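PDB 2WZP: lactococcal phage P2 ORF15 from Lactococcus phage p2, which probably serves as the distal tail protein (Dit), a hub of the baseplate that joins the phage tail to its host-recognition apparatus. Local coordinates for residues N250-I255 and R300-G305. Numbering follows the deposited sequence.
Sequences NEYTAI and RIIEKG
Y252 reaches from strand 251-257 to the backbone of I301, I302 and E303, a worked example of a tyrosine side chain tying an irregular loop to a sheet. With chi1 at 65°, CG lies on the side of both the backbone N and the carbonyl carbon, and the ring continues toward the loop that CB already faces. There the hydroxyl accepts a hydrogen bond from the backbone N-H of E303, with 2.8 Å between E303 N and Y252 OH and a bend to 149° at the hydrogen. The same hydroxyl donates to a water 2.7 Å from Y252 OH, lying at the ring edge and in its plane; that water in turn donates to E303 O at 2.6 Å. E303 bends at chi2 and lays CG over one ring face, 4.1 Å from Y252 CE1 and nearer the edge of the ring than its centre, while I301 O approaches the ring edge.

One residue on, T253 adds a lighter apolar touch: its CG2 meets I302 CD1 at 4.2 Å, the two side chains crossing at about a right angle. Its OG1 is hydrogen-bonded to T299 O, just ahead of the loop segment, and I302 also packs on I224 and F227 of strand 224-233. A tyrosine hydroxyl, bonded to one loop residue directly and through water, thus joins strand 251-257, outermost in its four-stranded antiparallel sheet within this chain, to the loop entering strand 305-310 of the Dit C-terminal domain.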
ATOM      1  N   ASN M 250      41.820  46.861  -4.641  1.00 34.47           N
ATOM      2  CA  ASN M 250      41.090  47.673  -5.611  1.00 34.80           C
ATOM      3  C   ASN M 250      39.633  47.905  -5.191  1.00 39.83           C
ATOM      4  O   ASN M 250      38.968  46.960  -4.764  1.00 40.89           O
ATOM      5  CB  ASN M 250      41.143  47.014  -6.989  1.00 34.01           C
ATOM      6  CG  ASN M 250      42.490  47.131  -7.649  1.00 56.78           C
ATOM      7  OD1 ASN M 250      43.129  48.190  -7.666  1.00 57.46           O
ATOM      8  ND2 ASN M 250      42.939  46.055  -8.243  1.00 46.60           N
ATOM      9  N   GLU M 251      39.125  49.144  -5.321  1.00 34.21           N
ATOM     10  CA  GLU M 251      37.743  49.426  -4.941  1.00 33.41           C
ATOM     11  C   GLU M 251      36.768  48.803  -5.929  1.00 35.77           C
ATOM     12  O   GLU M 251      36.957  48.944  -7.140  1.00 35.77           O
ATOM     13  CB  GLU M 251      37.521  50.930  -4.806  1.00 34.55           C
ATOM     14  CG  GLU M 251      36.118  51.319  -4.407  1.00 35.95           C
ATOM     15  CD  GLU M 251      35.876  52.806  -4.490  1.00 45.69           C
ATOM     16  OE1 GLU M 251      36.759  53.577  -4.051  1.00 48.17           O
ATOM     17  OE2 GLU M 251      34.795  53.203  -4.979  1.00 32.03           O
ATOM     18  N   TYR M 252      35.755  48.088  -5.413  1.00 30.32           N
ATOM     19  CA  TYR M 252      34.766  47.418  -6.259  1.00 29.23           C
ATOM     20  C   TYR M 252      33.325  47.908  -6.004  1.00 32.28           C
ATOM     21  O   TYR M 252      32.446  47.621  -6.813  1.00 32.51           O
ATOM     22  CB  TYR M 252      34.884  45.875  -6.143  1.00 29.41           C
ATOM     23  CG  TYR M 252      34.548  45.342  -4.764  1.00 30.04           C
ATOM     24  CD1 TYR M 252      33.243  44.984  -4.432  1.00 31.84           C
ATOM     25  CD2 TYR M 252      35.525  45.231  -3.781  1.00 29.91           C
ATOM     26  CE1 TYR M 252      32.919  44.531  -3.152  1.00 30.87           C
ATOM     27  CE2 TYR M 252      35.216  44.762  -2.506  1.00 31.04           C
ATOM     28  CZ  TYR M 252      33.909  44.421  -2.193  1.00 36.55           C
ATOM     29  OH  TYR M 252      33.584  43.987  -0.931  1.00 37.03           O
ATOM     30  N   THR M 253      33.089  48.591  -4.864  1.00 27.34           N
ATOM     31  CA  THR M 253      31.804  49.169  -4.429  1.00 27.01           C
ATOM     32  C   THR M 253      32.020  50.178  -3.283  1.00 31.33           C
ATOM     33  O   THR M 253      33.042  50.112  -2.578  1.00 30.72           O
ATOM     34  CB  THR M 253      30.728  48.093  -4.103  1.00 31.01           C
ATOM     35  OG1 THR M 253      29.440  48.681  -4.257  1.00 35.06           O
ATOM     36  CG2 THR M 253      30.841  47.516  -2.685  1.00 23.97           C
ATOM     37  N   ALA M 254      31.039  51.091  -3.097  1.00 26.55           N
ATOM     38  CA  ALA M 254      31.043  52.127  -2.055  1.00 25.22           C
ATOM     39  C   ALA M 254      29.651  52.746  -1.889  1.00 29.93           C
ATOM     40  O   ALA M 254      28.896  52.877  -2.859  1.00 30.23           O
ATOM     41  CB  ALA M 254      32.036  53.219  -2.410  1.00 25.77           C
ATOM     42  N   ILE M 255      29.324  53.139  -0.657  1.00 25.91           N
ATOM     43  CA  ILE M 255      28.071  53.811  -0.299  1.00 25.01           C
ATOM     44  C   ILE M 255      28.530  55.182   0.203  1.00 29.86           C
ATOM     45  O   ILE M 255      29.028  55.270   1.315  1.00 28.79           O
ATOM     46  CB  ILE M 255      27.277  52.993   0.764  1.00 26.54           C
ATOM     47  CG1 ILE M 255      26.993  51.559   0.254  1.00 25.93           C
ATOM     48  CG2 ILE M 255      25.986  53.711   1.157  1.00 24.46           C
ATOM     49  CD1 ILE M 255      26.840  50.532   1.317  1.00 31.09           C
ATOM     50  N   ARG M 300      26.049  45.253  -3.736  1.00 34.18           N
ATOM     51  CA  ARG M 300      25.789  45.098  -2.299  1.00 34.48           C
ATOM     52  C   ARG M 300      26.545  43.843  -1.847  1.00 40.33           C
ATOM     53  O   ARG M 300      26.605  43.578  -0.648  1.00 42.31           O
ATOM     54  CB  ARG M 300      24.276  44.876  -2.037  1.00 33.88           C
ATOM     55  CG  ARG M 300      23.402  46.130  -1.807  1.00 43.27           C
ATOM     56  CD  ARG M 300      21.912  45.827  -1.437  1.00 38.44           C
ATOM     57  NE  ARG M 300      21.216  45.197  -2.563  1.00 42.40           N
ATOM     58  CZ  ARG M 300      21.213  43.885  -2.806  1.00 55.90           C
ATOM     59  NH1 ARG M 300      21.790  43.041  -1.958  1.00 48.63           N
ATOM     60  NH2 ARG M 300      20.622  43.408  -3.897  1.00 30.11           N
ATOM     61  N   ILE M 301      27.080  43.051  -2.806  1.00 35.61           N
ATOM     62  CA  ILE M 301      27.792  41.797  -2.557  1.00 36.19           C
ATOM     63  C   ILE M 301      29.214  42.115  -2.063  1.00 41.24           C
ATOM     64  O   ILE M 301      30.098  42.505  -2.843  1.00 41.10           O
ATOM     65  CB  ILE M 301      27.794  40.814  -3.788  1.00 39.76           C
ATOM     66  CG1 ILE M 301      26.420  40.595  -4.470  1.00 40.46           C
ATOM     67  CG2 ILE M 301      28.459  39.491  -3.452  1.00 40.76           C
ATOM     68  CD1 ILE M 301      25.117  40.428  -3.529  1.00 63.09           C
ATOM     69  N   ILE M 302      29.418  41.922  -0.763  1.00 37.02           N
ATOM     70  CA  ILE M 302      30.673  42.206  -0.083  1.00 36.12           C
ATOM     71  C   ILE M 302      31.653  41.034  -0.197  1.00 44.13           C
ATOM     72  O   ILE M 302      31.380  39.926   0.281  1.00 46.07           O
ATOM     73  CB  ILE M 302      30.434  42.694   1.378  1.00 36.88           C
ATOM     74  CG1 ILE M 302      29.414  43.876   1.475  1.00 36.49           C
ATOM     75  CG2 ILE M 302      31.718  42.976   2.108  1.00 35.24           C
ATOM     76  CD1 ILE M 302      29.506  45.099   0.473  1.00 38.03           C
ATOM     77  N   GLU M 303      32.797  41.306  -0.828  1.00 39.67           N
ATOM     78  CA  GLU M 303      33.872  40.349  -1.050  1.00 38.79           C
ATOM     79  C   GLU M 303      34.901  40.446   0.067  1.00 43.75           C
ATOM     80  O   GLU M 303      34.946  41.433   0.813  1.00 44.46           O
ATOM     81  CB  GLU M 303      34.583  40.648  -2.395  1.00 39.69           C
ATOM     82  CG  GLU M 303      33.732  40.522  -3.648  1.00 48.57           C
ATOM     83  CD  GLU M 303      33.069  39.173  -3.881  1.00 76.03           C
ATOM     84  OE1 GLU M 303      31.864  39.162  -4.227  1.00 76.81           O
ATOM     85  OE2 GLU M 303      33.746  38.129  -3.719  1.00 71.09           O
ATOM     86  N   LYS M 304      35.778  39.442   0.132  1.00 39.18           N
ATOM     87  CA  LYS M 304      36.919  39.432   1.043  1.00 37.74           C
ATOM     88  C   LYS M 304      37.834  40.577   0.629  1.00 36.86           C
ATOM     89  O   LYS M 304      37.973  40.889  -0.554  1.00 36.36           O
ATOM     90  CB  LYS M 304      37.670  38.088   0.985  1.00 40.93           C
ATOM     91  CG  LYS M 304      36.910  36.945   1.673  1.00 59.70           C
ATOM     92  CD  LYS M 304      37.677  35.625   1.611  1.00 74.71           C
ATOM     93  CE  LYS M 304      36.770  34.434   1.863  1.00 93.33           C
ATOM     94  NZ  LYS M 304      37.463  33.135   1.627  1.00100.09           N
ATOM     95  N   GLY M 305      38.387  41.236   1.619  1.00 30.92           N
ATOM     96  CA  GLY M 305      39.247  42.387   1.439  1.00 30.03           C
ATOM     97  C   GLY M 305      39.066  43.287   2.626  1.00 35.86           C
ATOM     98  O   GLY M 305      39.081  42.813   3.772  1.00 37.02           O
TER
HETATM   99  O   HOH W   1      35.641  43.899   0.738  1.00 28.14           O